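Local coordinates for protein condensin complex subunit 3 (Schizosaccharomyces pombe, PDB 5OQR) that serves as a regulatory HEAT-repeat subunit of the condensin complex, which is required to convert interphase chromatin into condensed, mitotic-like chromosomes, at residues L527-Y532 against T560-A565; V538-A543 against A580-L585; T546-L551 against S568-A573; M550-G555 against I590-V595. All blocks are in the same frame, centred on the assembly; numbering follows the deposited sequence.

Interaction 1. Residues L527-Y532 against T560-A565; sequences LYLHCY and TEYEDA
A small apolar surface contact, carried on one side by the single side chain of Leu529, joins helix 518-534 to the beginning of helix 563-574. Residues 527-532 belong to HEAT repeat 8 and are helical throughout, whereas 560-565 runs into helix 563-574, with Tyr562 at its N-cap position. Leu529 leaves its helix toward this segment. CG is anti to the carbonyl carbon and beside the backbone N (chi1 -62°), which carries the branched end across to the other segment. Its CD1 methyl meets Ala565 CB at 3.8 Å, and CD2 lies 4.1 Å from the same Ala565 CB, so both methyls of the leucine contact it. CD2 is also near the backbone, 4.0 Å from Ala565 O. On the aromatic side Leu529 CD1 approaches Tyr562 CD1 obliquely at 4.3 Å, a looser touch. The backbones stay well apart, with Leu529 CA and Ala565 CA 7.5 Å from each other, and the leucine bridges that gap. Farther out, the Tyr562 ring meets the ring of Phe522 with the two planes at about 45°, and it also rests on Val525 and Pro526 of helix 518-534. Leu529 additionally packs on Leu547 of helix 537-554, while Tyr528 and Leu527 turn to helix 500-514; helix 518-534 is thus lined by helices before and after it in the chain.

Interaction 2. Residues V538-A543 against A580-L585; sequences VLKCTA and AELQTL
In the HEAT-repeat alpha-solenoid, Cys541 and Lys540 of helix 537-554, the later of the two helices in HEAT repeat 8, pack on Leu582 and Leu585 of the near-parallel helix 580-597 in a buried contact. The short segments run in the same direction, 11° apart, with axes 10.0 Å from each other, and helix 563-574 intervenes along the chain. Cys541 lies at the middle of the interface, its CA nearest to that of Leu582. Two leucines one turn apart hold it: Leu582 CD1 touches Cys541 SG at 4.0 Å, and Leu585 CD2 reaches Cys541 CB at 3.6 Å. Both leucines place CG anti to the backbone N (chi1 175° for Leu582), which leads their ends to the opposing helix. The second methyl of Leu582, CD2, meets the aliphatic stem of Lys540 at CD, 3.8 Å away, the two side chains crossing obliquely. The lysine then bends at its last torsion and carries its charge away from the contact, where NZ hydrogen-bonds Tyr532 O and makes a cation-pi interaction with the Tyr532 ring. Leu585 packs in addition on Ile544 and on an aromatic side chain of another protein chain. The same leucine also sits against the backbone of helix 537-554, where its CD2 methyl finds its nearest partner in Cys541 O at 3.4 Å.

Interaction 3. Residues T546-L551 against S568-A573; sequences TLTDML and SILFEA
Leu547 and Ile569 meet through their outermost methyls, CD1 to CD1, their side chains crossing at about a right angle. Ile569 swings CG1 between its backbone N and carbonyl carbon (chi1 67°), and the extended second torsion then sends CD1 out toward helix 537-554. Leu547 answers from the other side, and of these two side chains the CD1 methyls are the atoms that meet. The next pair is looser: Leu570 CD2 approaches Thr548 OG1 at 4.4 Å. The hydroxyl is satisfied by Ile544 O, one turn back in its own helix, and offers the leucine only van der Waals contact. With all four residues buried and the nearest CA atoms, those of Thr548 and Leu570, still 9.3 Å apart, the contact is a meeting of side-chain ends between helices held at some distance. What fills the surroundings is the next layer of the solenoid. Thr548 and Leu570 both rest on Ala589 of helix 580-597, and Leu570 packs also on Phe604 of helix 601-613. Thr548 further touches an aromatic side chain of another protein chain, whose backbone is gripped by both carboxylate oxygens of Asp549. Helix 537-554 also touches that other chain through Thr546, and through Thr546 and Met550 it packs on helix 518-534, while helix 563-574 adjoins helices 580-597 and 601-613.

Interaction 4. Residues M550-G555 against I590-V595; sequences MLIQHG and IAKLLV
Leu593 lies across Leu551 at about a right angle and meets Ile552 obliquely, its CD2 methyl serving both. That methyl is 4.0 Å from Leu551 CD1 and equally 4.0 Å from Ile552 CG1, so it sits between two consecutive residues of helix 537-554. Leu551 CB is also 4.0 Å from Leu593 CD2, so the methyl lies against the base of the Leu551 side chain as well as its end. The Ile552 side chain leaves its backbone toward helix 580-597, and its far end, CD1, turns to Lys592, meeting CD at 3.9 Å with the two chains crossing at about a right angle. Lys592 has CG between its backbone N and carbonyl carbon (chi1 36°) and kinks at chi3 (70°), so that its methylene stem passes the isoleucine before the amine is reached. The short helix segments run 23° apart with axes 10.6 Å from each other, continuing the side-by-side stacking of the solenoid. Lys592 NZ hydrogen-bonds the backbone of another protein chain and makes a cation-pi contact with an aromatic residue there; one lysine thus lends its methylene stem to packing within the chain and its charged end to the neighbouring chain.

From the N terminus, helix 518-534 comes first, and interaction 1 closes the loop from it past helix 537-554 to the start of helix 563-574. Interaction 2 begins on helix 537-554 and closes a longer loop onto helix 580-597, crossing interaction 1. Interaction 3, from the same helix to 563-574, nests inside interaction 2 and crosses interaction 1. Interaction 4 shares Met550 and Leu551 with interaction 3, reaches on to the later turns of helix 580-597, and crosses interactions 1 and 2. Helix 537-554 takes part in interactions 2, 3 and 4, tying HEAT repeat 8 to the two helices that follow. Leu570 touching Leu593 joins interactions 3 and 4.

Interaction 1. Residues L527-Y532 against T560-A565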
loop_
_atom_site.group_PDB
_atom_site.type_symbol
_atom_site.label_atom_id
_atom_site.label_comp_id
_atom_site.label_asym_id
_atom_site.label_seq_id
_atom_site.Cartn_x
_atom_site.Cartn_y
_atom_site.Cartn_z
ATOM N N LEU A 527 12.019 -32.969 -17.599
ATOM C CA LEU A 527 13.273 -32.308 -17.258
ATOM C C LEU A 527 13.062 -31.271 -16.163
ATOM O O LEU A 527 13.792 -31.243 -15.167
ATOM C CB LEU A 527 13.871 -31.659 -18.505
ATOM C CG LEU A 527 15.161 -30.861 -18.304
ATOM C CD1 LEU A 527 16.284 -31.764 -17.826
ATOM C CD2 LEU A 527 15.543 -30.166 -19.586
ATOM N N TYR A 528 12.060 -30.408 -16.331
ATOM C CA TYR A 528 11.824 -29.353 -15.355
ATOM C C TYR A 528 11.281 -29.887 -14.037
ATOM O O TYR A 528 11.408 -29.208 -13.014
ATOM C CB TYR A 528 10.878 -28.313 -15.948
ATOM C CG TYR A 528 11.547 -27.499 -17.025
ATOM C CD1 TYR A 528 11.312 -27.757 -18.366
ATOM C CD2 TYR A 528 12.442 -26.493 -16.697
ATOM C CE1 TYR A 528 11.935 -27.020 -19.350
ATOM C CE2 TYR A 528 13.071 -25.752 -17.671
ATOM C CZ TYR A 528 12.816 -26.019 -18.994
ATOM O OH TYR A 528 13.443 -25.275 -19.963
ATOM N N LEU A 529 10.684 -31.080 -14.033
ATOM C CA LEU A 529 10.367 -31.732 -12.768
ATOM C C LEU A 529 11.631 -32.251 -12.099
ATOM O O LEU A 529 11.792 -32.130 -10.880
ATOM C CB LEU A 529 9.375 -32.870 -12.995
ATOM C CG LEU A 529 8.014 -32.457 -13.551
ATOM C CD1 LEU A 529 7.236 -33.678 -13.992
ATOM C CD2 LEU A 529 7.226 -31.666 -12.518
ATOM N N HIS A 530 12.543 -32.828 -12.885
ATOM C CA HIS A 530 13.838 -33.233 -12.350
ATOM C C HIS A 530 14.632 -32.034 -11.854
ATOM O O HIS A 530 15.434 -32.162 -10.921
ATOM C CB HIS A 530 14.626 -33.989 -13.419
ATOM C CG HIS A 530 15.950 -34.502 -12.946
ATOM N ND1 HIS A 530 17.145 -33.910 -13.293
ATOM C CD2 HIS A 530 16.267 -35.550 -12.150
ATOM C CE1 HIS A 530 18.141 -34.572 -12.733
ATOM N NE2 HIS A 530 17.636 -35.571 -12.034
ATOM N N CYS A 531 14.423 -30.861 -12.453
ATOM C CA CYS A 531 15.107 -29.662 -11.982
ATOM C C CYS A 531 14.636 -29.267 -10.590
ATOM O O CYS A 531 15.427 -28.776 -9.778
ATOM C CB CYS A 531 14.888 -28.510 -12.964
ATOM S SG CYS A 531 15.866 -28.616 -14.479
ATOM N N TYR A 532 13.354 -29.473 -10.289
ATOM C CA TYR A 532 12.825 -29.004 -9.014
ATOM C C TYR A 532 13.300 -29.875 -7.857
ATOM O O TYR A 532 13.733 -29.362 -6.820
ATOM C CB TYR A 532 11.300 -28.966 -9.049
ATOM C CG TYR A 532 10.724 -28.300 -7.825
ATOM C CD1 TYR A 532 10.537 -29.013 -6.649
ATOM C CD2 TYR A 532 10.389 -26.958 -7.836
ATOM C CE1 TYR A 532 10.028 -28.410 -5.525
ATOM C CE2 TYR A 532 9.876 -26.344 -6.715
ATOM C CZ TYR A 532 9.698 -27.076 -5.562
ATOM O OH TYR A 532 9.189 -26.476 -4.438
ATOM N N THR A 560 -2.247 -33.063 -18.647
ATOM C CA THR A 560 -2.971 -33.786 -17.609
ATOM C C THR A 560 -2.241 -35.043 -17.155
ATOM O O THR A 560 -2.512 -35.536 -16.056
ATOM C CB THR A 560 -4.375 -34.142 -18.098
ATOM O OG1 THR A 560 -4.379 -34.237 -19.528
ATOM C CG2 THR A 560 -5.376 -33.085 -17.655
ATOM N N GLU A 561 -1.320 -35.570 -17.965
ATOM C CA GLU A 561 -0.528 -36.718 -17.534
ATOM C C GLU A 561 0.408 -36.339 -16.399
ATOM O O GLU A 561 0.748 -37.186 -15.563
ATOM C CB GLU A 561 0.284 -37.286 -18.698
ATOM C CG GLU A 561 -0.524 -37.756 -19.892
ATOM C CD GLU A 561 -0.969 -36.611 -20.781
ATOM O OE1 GLU A 561 -1.422 -35.576 -20.248
ATOM O OE2 GLU A 561 -0.852 -36.738 -22.014
ATOM N N TYR A 562 0.843 -35.082 -16.359
ATOM C CA TYR A 562 1.745 -34.587 -15.333
ATOM C C TYR A 562 1.020 -33.737 -14.296
ATOM O O TYR A 562 1.664 -33.004 -13.540
ATOM C CB TYR A 562 2.877 -33.790 -15.981
ATOM C CG TYR A 562 3.663 -34.574 -17.008
ATOM C CD1 TYR A 562 4.442 -35.658 -16.635
ATOM C CD2 TYR A 562 3.632 -34.223 -18.350
ATOM C CE1 TYR A 562 5.163 -36.375 -17.568
ATOM C CE2 TYR A 562 4.354 -34.932 -19.290
ATOM C CZ TYR A 562 5.117 -36.007 -18.892
ATOM O OH TYR A 562 5.836 -36.721 -19.821
ATOM N N GLU A 563 -0.308 -33.836 -14.242
ATOM C CA GLU A 563 -1.095 -32.983 -13.357
ATOM C C GLU A 563 -0.659 -33.137 -11.905
ATOM O O GLU A 563 -0.494 -32.145 -11.186
ATOM C CB GLU A 563 -2.574 -33.321 -13.518
ATOM C CG GLU A 563 -3.517 -32.430 -12.744
ATOM C CD GLU A 563 -4.955 -32.895 -12.853
ATOM O OE1 GLU A 563 -5.184 -34.121 -12.800
ATOM O OE2 GLU A 563 -5.853 -32.039 -13.002
ATOM N N ASP A 564 -0.471 -34.376 -11.452
ATOM C CA ASP A 564 -0.132 -34.597 -10.051
ATOM C C ASP A 564 1.300 -34.177 -9.753
ATOM O O ASP A 564 1.589 -33.662 -8.667
ATOM C CB ASP A 564 -0.347 -36.067 -9.686
ATOM C CG ASP A 564 -1.786 -36.507 -9.866
ATOM O OD1 ASP A 564 -2.642 -36.088 -9.060
ATOM O OD2 ASP A 564 -2.061 -37.276 -10.811
ATOM N N ALA A 565 2.214 -34.388 -10.702
ATOM C CA ALA A 565 3.608 -34.022 -10.479
ATOM C C ALA A 565 3.779 -32.511 -10.421
ATOM O O ALA A 565 4.559 -31.999 -9.610
ATOM C CB ALA A 565 4.487 -34.619 -11.575
#

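Interaction 2. Residues V538-A543 against A580-L585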
loop_
_atom_site.group_PDB
_atom_site.type_symbol
_atom_site.label_atom_id
_atom_site.label_comp_id
_atom_site.label_asym_id
_atom_site.label_seq_id
_atom_site.Cartn_x
_atom_site.Cartn_y
_atom_site.Cartn_z
ATOM N N VAL A 538 17.582 -21.742 -7.127
ATOM C CA VAL A 538 17.494 -21.021 -8.395
ATOM C C VAL A 538 16.861 -21.907 -9.457
ATOM O O VAL A 538 16.096 -21.434 -10.307
ATOM C CB VAL A 538 18.889 -20.529 -8.824
ATOM C CG1 VAL A 538 18.855 -19.948 -10.236
ATOM C CG2 VAL A 538 19.405 -19.492 -7.843
ATOM N N LEU A 539 17.172 -23.201 -9.430
ATOM C CA LEU A 539 16.626 -24.118 -10.421
ATOM C C LEU A 539 15.170 -24.448 -10.123
ATOM O O LEU A 539 14.367 -24.616 -11.046
ATOM C CB LEU A 539 17.474 -25.389 -10.466
ATOM C CG LEU A 539 17.796 -25.973 -11.844
ATOM C CD1 LEU A 539 18.519 -24.969 -12.727
ATOM C CD2 LEU A 539 18.638 -27.228 -11.692
ATOM N N LYS A 540 14.812 -24.541 -8.840
ATOM C CA LYS A 540 13.415 -24.729 -8.473
ATOM C C LYS A 540 12.562 -23.572 -8.971
ATOM O O LYS A 540 11.459 -23.781 -9.488
ATOM C CB LYS A 540 13.284 -24.867 -6.958
ATOM C CG LYS A 540 13.851 -26.150 -6.390
ATOM C CD LYS A 540 13.842 -26.109 -4.874
ATOM C CE LYS A 540 14.434 -27.365 -4.272
ATOM N NZ LYS A 540 13.483 -28.507 -4.313
ATOM N N CYS A 541 13.054 -22.341 -8.821
ATOM C CA CYS A 541 12.309 -21.186 -9.309
ATOM C C CYS A 541 12.175 -21.211 -10.825
ATOM O O CYS A 541 11.164 -20.754 -11.364
ATOM C CB CYS A 541 12.988 -19.894 -8.859
ATOM S SG CYS A 541 13.019 -19.652 -7.078
ATOM N N THR A 542 13.176 -21.740 -11.527
ATOM C CA THR A 542 13.077 -21.849 -12.978
ATOM C C THR A 542 12.015 -22.865 -13.371
ATOM O O THR A 542 11.293 -22.670 -14.354
ATOM C CB THR A 542 14.438 -22.228 -13.571
ATOM O OG1 THR A 542 15.361 -21.155 -13.366
ATOM C CG2 THR A 542 14.335 -22.509 -15.068
ATOM N N ALA A 543 11.905 -23.954 -12.611
ATOM C CA ALA A 543 10.892 -24.963 -12.897
ATOM C C ALA A 543 9.489 -24.407 -12.693
ATOM O O ALA A 543 8.609 -24.596 -13.538
ATOM C CB ALA A 543 11.120 -26.190 -12.016
ATOM N N ALA A 580 11.799 -17.431 1.260
ATOM C CA ALA A 580 10.778 -16.429 0.978
ATOM C C ALA A 580 10.567 -16.253 -0.519
ATOM O O ALA A 580 9.431 -16.098 -0.980
ATOM C CB ALA A 580 11.166 -15.096 1.620
ATOM N N GLU A 581 11.650 -16.275 -1.297
ATOM C CA GLU A 581 11.532 -16.060 -2.735
ATOM C C GLU A 581 10.838 -17.238 -3.407
ATOM O O GLU A 581 9.925 -17.053 -4.218
ATOM C CB GLU A 581 12.914 -15.834 -3.347
ATOM C CG GLU A 581 12.876 -15.173 -4.715
ATOM C CD GLU A 581 14.170 -15.346 -5.489
ATOM O OE1 GLU A 581 15.136 -15.902 -4.924
ATOM O OE2 GLU A 581 14.220 -14.930 -6.666
ATOM N N LEU A 582 11.265 -18.458 -3.086
ATOM C CA LEU A 582 10.643 -19.642 -3.669
ATOM C C LEU A 582 9.197 -19.779 -3.210
ATOM O O LEU A 582 8.301 -20.049 -4.017
ATOM C CB LEU A 582 11.447 -20.887 -3.297
ATOM C CG LEU A 582 10.867 -22.235 -3.726
ATOM C CD1 LEU A 582 10.712 -22.307 -5.233
ATOM C CD2 LEU A 582 11.741 -23.370 -3.223
ATOM N N GLN A 583 8.953 -19.598 -1.912
ATOM C CA GLN A 583 7.594 -19.677 -1.391
ATOM C C GLN A 583 6.692 -18.663 -2.077
ATOM O O GLN A 583 5.587 -18.995 -2.522
ATOM C CB GLN A 583 7.607 -19.448 0.116
ATOM C CG GLN A 583 6.341 -19.887 0.821
ATOM C CD GLN A 583 6.269 -19.368 2.239
ATOM O OE1 GLN A 583 6.649 -18.231 2.512
ATOM N NE2 GLN A 583 5.794 -20.204 3.151
ATOM N N THR A 584 7.144 -17.412 -2.162
ATOM C CA THR A 584 6.362 -16.388 -2.842
ATOM C C THR A 584 6.090 -16.769 -4.288
ATOM O O THR A 584 5.066 -16.372 -4.854
ATOM C CB THR A 584 7.092 -15.047 -2.786
ATOM O OG1 THR A 584 7.389 -14.720 -1.424
ATOM C CG2 THR A 584 6.239 -13.938 -3.394
ATOM N N LEU A 585 6.992 -17.532 -4.902
ATOM C CA LEU A 585 6.824 -17.890 -6.304
ATOM C C LEU A 585 5.756 -18.963 -6.474
ATOM O O LEU A 585 4.884 -18.848 -7.340
ATOM C CB LEU A 585 8.159 -18.358 -6.885
ATOM C CG LEU A 585 8.172 -18.595 -8.394
ATOM C CD1 LEU A 585 7.859 -17.313 -9.149
ATOM C CD2 LEU A 585 9.514 -19.153 -8.815
#

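Interaction 3. Residues T546-L551 against S568-A573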
loop_
_atom_site.group_PDB
_atom_site.type_symbol
_atom_site.label_atom_id
_atom_site.label_comp_id
_atom_site.label_asym_id
_atom_site.label_seq_id
_atom_site.Cartn_x
_atom_site.Cartn_y
_atom_site.Cartn_z
ATOM N N THR A 546 8.579 -22.014 -15.486
ATOM C CA THR A 546 8.451 -22.691 -16.771
ATOM C C THR A 546 7.162 -23.496 -16.841
ATOM O O THR A 546 6.367 -23.335 -17.773
ATOM C CB THR A 546 9.660 -23.596 -17.002
ATOM O OG1 THR A 546 10.860 -22.829 -16.867
ATOM C CG2 THR A 546 9.610 -24.217 -18.386
ATOM N N LEU A 547 6.940 -24.372 -15.861
ATOM C CA LEU A 547 5.746 -25.210 -15.870
ATOM C C LEU A 547 4.480 -24.367 -15.779
ATOM O O LEU A 547 3.478 -24.668 -16.437
ATOM C CB LEU A 547 5.819 -26.219 -14.727
ATOM C CG LEU A 547 6.868 -27.313 -14.949
ATOM C CD1 LEU A 547 7.345 -27.896 -13.637
ATOM C CD2 LEU A 547 6.308 -28.402 -15.834
ATOM N N THR A 548 4.509 -23.296 -14.987
ATOM C CA THR A 548 3.343 -22.427 -14.890
ATOM C C THR A 548 3.056 -21.747 -16.220
ATOM O O THR A 548 1.896 -21.642 -16.636
ATOM C CB THR A 548 3.546 -21.382 -13.790
ATOM O OG1 THR A 548 3.755 -22.037 -12.536
ATOM C CG2 THR A 548 2.327 -20.479 -13.668
ATOM N N ASP A 549 4.098 -21.273 -16.906
ATOM C CA ASP A 549 3.888 -20.583 -18.173
ATOM C C ASP A 549 3.488 -21.545 -19.283
ATOM O O ASP A 549 2.714 -21.172 -20.169
ATOM C CB ASP A 549 5.148 -19.812 -18.558
ATOM C CG ASP A 549 5.284 -18.507 -17.798
ATOM O OD1 ASP A 549 4.542 -18.311 -16.812
ATOM O OD2 ASP A 549 6.131 -17.676 -18.184
ATOM N N MET A 550 3.993 -22.778 -19.256
ATOM C CA MET A 550 3.570 -23.761 -20.247
ATOM C C MET A 550 2.082 -24.067 -20.119
ATOM O O MET A 550 1.390 -24.245 -21.127
ATOM C CB MET A 550 4.397 -25.038 -20.107
ATOM C CG MET A 550 5.850 -24.871 -20.524
ATOM S SD MET A 550 6.774 -26.415 -20.635
ATOM C CE MET A 550 6.608 -27.040 -18.982
ATOM N N LEU A 551 1.570 -24.128 -18.887
ATOM C CA LEU A 551 0.141 -24.355 -18.688
ATOM C C LEU A 551 -0.678 -23.177 -19.196
ATOM O O LEU A 551 -1.644 -23.354 -19.946
ATOM C CB LEU A 551 -0.149 -24.605 -17.209
ATOM C CG LEU A 551 0.263 -25.970 -16.655
ATOM C CD1 LEU A 551 0.224 -25.961 -15.143
ATOM C CD2 LEU A 551 -0.637 -27.057 -17.198
ATOM N N SER A 568 2.289 -31.205 -7.243
ATOM C CA SER A 568 3.163 -31.552 -6.129
ATOM C C SER A 568 4.206 -30.470 -5.885
ATOM O O SER A 568 4.362 -29.985 -4.758
ATOM C CB SER A 568 3.835 -32.896 -6.397
ATOM O OG SER A 568 4.808 -33.183 -5.409
ATOM N N ILE A 569 4.941 -30.076 -6.929
ATOM C CA ILE A 569 5.989 -29.079 -6.744
ATOM C C ILE A 569 5.387 -27.737 -6.355
ATOM O O ILE A 569 6.008 -26.962 -5.621
ATOM C CB ILE A 569 6.871 -28.959 -8.003
ATOM C CG1 ILE A 569 6.086 -28.374 -9.180
ATOM C CG2 ILE A 569 7.435 -30.319 -8.385
ATOM C CD1 ILE A 569 6.953 -27.938 -10.323
ATOM N N LEU A 570 4.175 -27.441 -6.829
ATOM C CA LEU A 570 3.497 -26.219 -6.413
ATOM C C LEU A 570 3.150 -26.262 -4.929
ATOM O O LEU A 570 3.250 -25.243 -4.235
ATOM C CB LEU A 570 2.241 -26.002 -7.254
ATOM C CG LEU A 570 2.461 -25.600 -8.714
ATOM C CD1 LEU A 570 1.162 -25.677 -9.493
ATOM C CD2 LEU A 570 3.042 -24.199 -8.806
ATOM N N PHE A 571 2.734 -27.428 -4.425
ATOM C CA PHE A 571 2.508 -27.575 -2.991
ATOM C C PHE A 571 3.811 -27.435 -2.221
ATOM O O PHE A 571 3.901 -26.662 -1.261
ATOM C CB PHE A 571 1.869 -28.933 -2.683
ATOM C CG PHE A 571 0.428 -29.032 -3.070
ATOM C CD1 PHE A 571 -0.499 -28.140 -2.567
ATOM C CD2 PHE A 571 -0.005 -30.032 -3.922
ATOM C CE1 PHE A 571 -1.827 -28.232 -2.920
ATOM C CE2 PHE A 571 -1.331 -30.129 -4.277
ATOM C CZ PHE A 571 -2.243 -29.228 -3.773
ATOM N N GLU A 572 4.832 -28.191 -2.625
ATOM C CA GLU A 572 6.108 -28.162 -1.921
ATOM C C GLU A 572 6.673 -26.749 -1.873
ATOM O O GLU A 572 7.139 -26.290 -0.824
ATOM C CB GLU A 572 7.088 -29.118 -2.601
ATOM C CG GLU A 572 8.301 -29.467 -1.769
ATOM C CD GLU A 572 9.159 -30.530 -2.424
ATOM O OE1 GLU A 572 10.392 -30.507 -2.230
ATOM O OE2 GLU A 572 8.599 -31.387 -3.139
ATOM N N ALA A 573 6.631 -26.038 -3.001
ATOM C CA ALA A 573 7.131 -24.668 -3.034
ATOM C C ALA A 573 6.390 -23.796 -2.031
ATOM O O ALA A 573 7.002 -23.040 -1.270
ATOM C CB ALA A 573 6.992 -24.089 -4.442
#

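Interaction 4. Residues M550-G555 against I590-V595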
loop_
_atom_site.group_PDB
_atom_site.type_symbol
_atom_site.label_atom_id
_atom_site.label_comp_id
_atom_site.label_asym_id
_atom_site.label_seq_id
_atom_site.Cartn_x
_atom_site.Cartn_y
_atom_site.Cartn_z
ATOM N N MET A 550 3.993 -22.778 -19.256
ATOM C CA MET A 550 3.570 -23.761 -20.247
ATOM C C MET A 550 2.082 -24.067 -20.119
ATOM O O MET A 550 1.390 -24.245 -21.127
ATOM C CB MET A 550 4.397 -25.038 -20.107
ATOM C CG MET A 550 5.850 -24.871 -20.524
ATOM S SD MET A 550 6.774 -26.415 -20.635
ATOM C CE MET A 550 6.608 -27.040 -18.982
ATOM N N LEU A 551 1.570 -24.128 -18.887
ATOM C CA LEU A 551 0.141 -24.355 -18.688
ATOM C C LEU A 551 -0.678 -23.177 -19.196
ATOM O O LEU A 551 -1.644 -23.354 -19.946
ATOM C CB LEU A 551 -0.149 -24.605 -17.209
ATOM C CG LEU A 551 0.263 -25.970 -16.655
ATOM C CD1 LEU A 551 0.224 -25.961 -15.143
ATOM C CD2 LEU A 551 -0.637 -27.057 -17.198
ATOM N N ILE A 552 -0.312 -21.962 -18.788
ATOM C CA ILE A 552 -1.056 -20.781 -19.207
ATOM C C ILE A 552 -0.988 -20.615 -20.718
ATOM O O ILE A 552 -1.992 -20.304 -21.370
ATOM C CB ILE A 552 -0.521 -19.537 -18.473
ATOM C CG1 ILE A 552 -0.812 -19.650 -16.977
ATOM C CG2 ILE A 552 -1.136 -18.262 -19.039
ATOM C CD1 ILE A 552 -0.008 -18.702 -16.123
ATOM N N GLN A 553 0.194 -20.816 -21.300
ATOM C CA GLN A 553 0.362 -20.611 -22.734
ATOM C C GLN A 553 -0.325 -21.711 -23.533
ATOM O O GLN A 553 -1.159 -21.432 -24.400
ATOM C CB GLN A 553 1.851 -20.544 -23.079
ATOM C CG GLN A 553 2.164 -20.438 -24.567
ATOM C CD GLN A 553 1.701 -19.130 -25.173
ATOM O OE1 GLN A 553 1.689 -18.096 -24.510
ATOM N NE2 GLN A 553 1.316 -19.169 -26.442
ATOM N N HIS A 554 0.011 -22.968 -23.253
ATOM C CA HIS A 554 -0.407 -24.076 -24.100
ATOM C C HIS A 554 -1.729 -24.702 -23.682
ATOM O O HIS A 554 -2.340 -25.409 -24.490
ATOM C CB HIS A 554 0.676 -25.158 -24.118
ATOM C CG HIS A 554 1.957 -24.708 -24.744
ATOM N ND1 HIS A 554 1.992 -23.926 -25.878
ATOM C CD2 HIS A 554 3.246 -24.914 -24.388
ATOM C CE1 HIS A 554 3.247 -23.678 -26.199
ATOM N NE2 HIS A 554 4.028 -24.266 -25.312
ATOM N N GLY A 555 -2.176 -24.475 -22.458
ATOM C CA GLY A 555 -3.457 -24.977 -22.017
ATOM C C GLY A 555 -3.318 -26.031 -20.930
ATOM O O GLY A 555 -2.264 -26.639 -20.730
ATOM N N ILE A 590 0.362 -20.482 -8.263
ATOM C CA ILE A 590 -0.974 -20.991 -7.958
ATOM C C ILE A 590 -2.021 -19.918 -8.222
ATOM O O ILE A 590 -3.064 -20.177 -8.832
ATOM C CB ILE A 590 -1.027 -21.492 -6.504
ATOM C CG1 ILE A 590 -0.126 -22.716 -6.340
ATOM C CG2 ILE A 590 -2.456 -21.835 -6.092
ATOM C CD1 ILE A 590 0.325 -22.958 -4.924
ATOM N N ALA A 591 -1.756 -18.696 -7.763
ATOM C CA ALA A 591 -2.728 -17.617 -7.906
ATOM C C ALA A 591 -3.126 -17.415 -9.363
ATOM O O ALA A 591 -4.315 -17.317 -9.682
ATOM C CB ALA A 591 -2.161 -16.326 -7.321
ATOM N N LYS A 592 -2.145 -17.340 -10.266
ATOM C CA LYS A 592 -2.476 -17.078 -11.665
ATOM C C LYS A 592 -3.064 -18.307 -12.347
ATOM O O LYS A 592 -3.923 -18.168 -13.223
ATOM C CB LYS A 592 -1.254 -16.568 -12.435
ATOM C CG LYS A 592 0.079 -17.169 -12.041
ATOM C CD LYS A 592 1.200 -16.729 -12.971
ATOM C CE LYS A 592 1.537 -15.255 -12.796
ATOM N NZ LYS A 592 2.585 -14.820 -13.760
ATOM N N LEU A 593 -2.632 -19.509 -11.963
ATOM C CA LEU A 593 -3.252 -20.713 -12.506
ATOM C C LEU A 593 -4.733 -20.792 -12.151
ATOM O O LEU A 593 -5.536 -21.286 -12.949
ATOM C CB LEU A 593 -2.528 -21.960 -12.000
ATOM C CG LEU A 593 -1.126 -22.243 -12.538
ATOM C CD1 LEU A 593 -0.564 -23.491 -11.891
ATOM C CD2 LEU A 593 -1.138 -22.398 -14.048
ATOM N N LEU A 594 -5.112 -20.313 -10.966
ATOM C CA LEU A 594 -6.519 -20.335 -10.573
ATOM C C LEU A 594 -7.326 -19.309 -11.358
ATOM O O LEU A 594 -8.363 -19.638 -11.945
ATOM C CB LEU A 594 -6.643 -20.085 -9.068
ATOM C CG LEU A 594 -6.838 -21.304 -8.159
ATOM C CD1 LEU A 594 -5.896 -22.440 -8.510
ATOM C CD2 LEU A 594 -6.638 -20.901 -6.711
ATOM N N VAL A 595 -6.867 -18.059 -11.383
ATOM C CA VAL A 595 -7.620 -17.003 -12.051
ATOM C C VAL A 595 -7.658 -17.233 -13.557
ATOM O O VAL A 595 -8.702 -17.063 -14.197
ATOM C CB VAL A 595 -7.017 -15.629 -11.712
ATOM C CG1 VAL A 595 -7.743 -14.524 -12.462
ATOM C CG2 VAL A 595 -7.078 -15.383 -10.217
#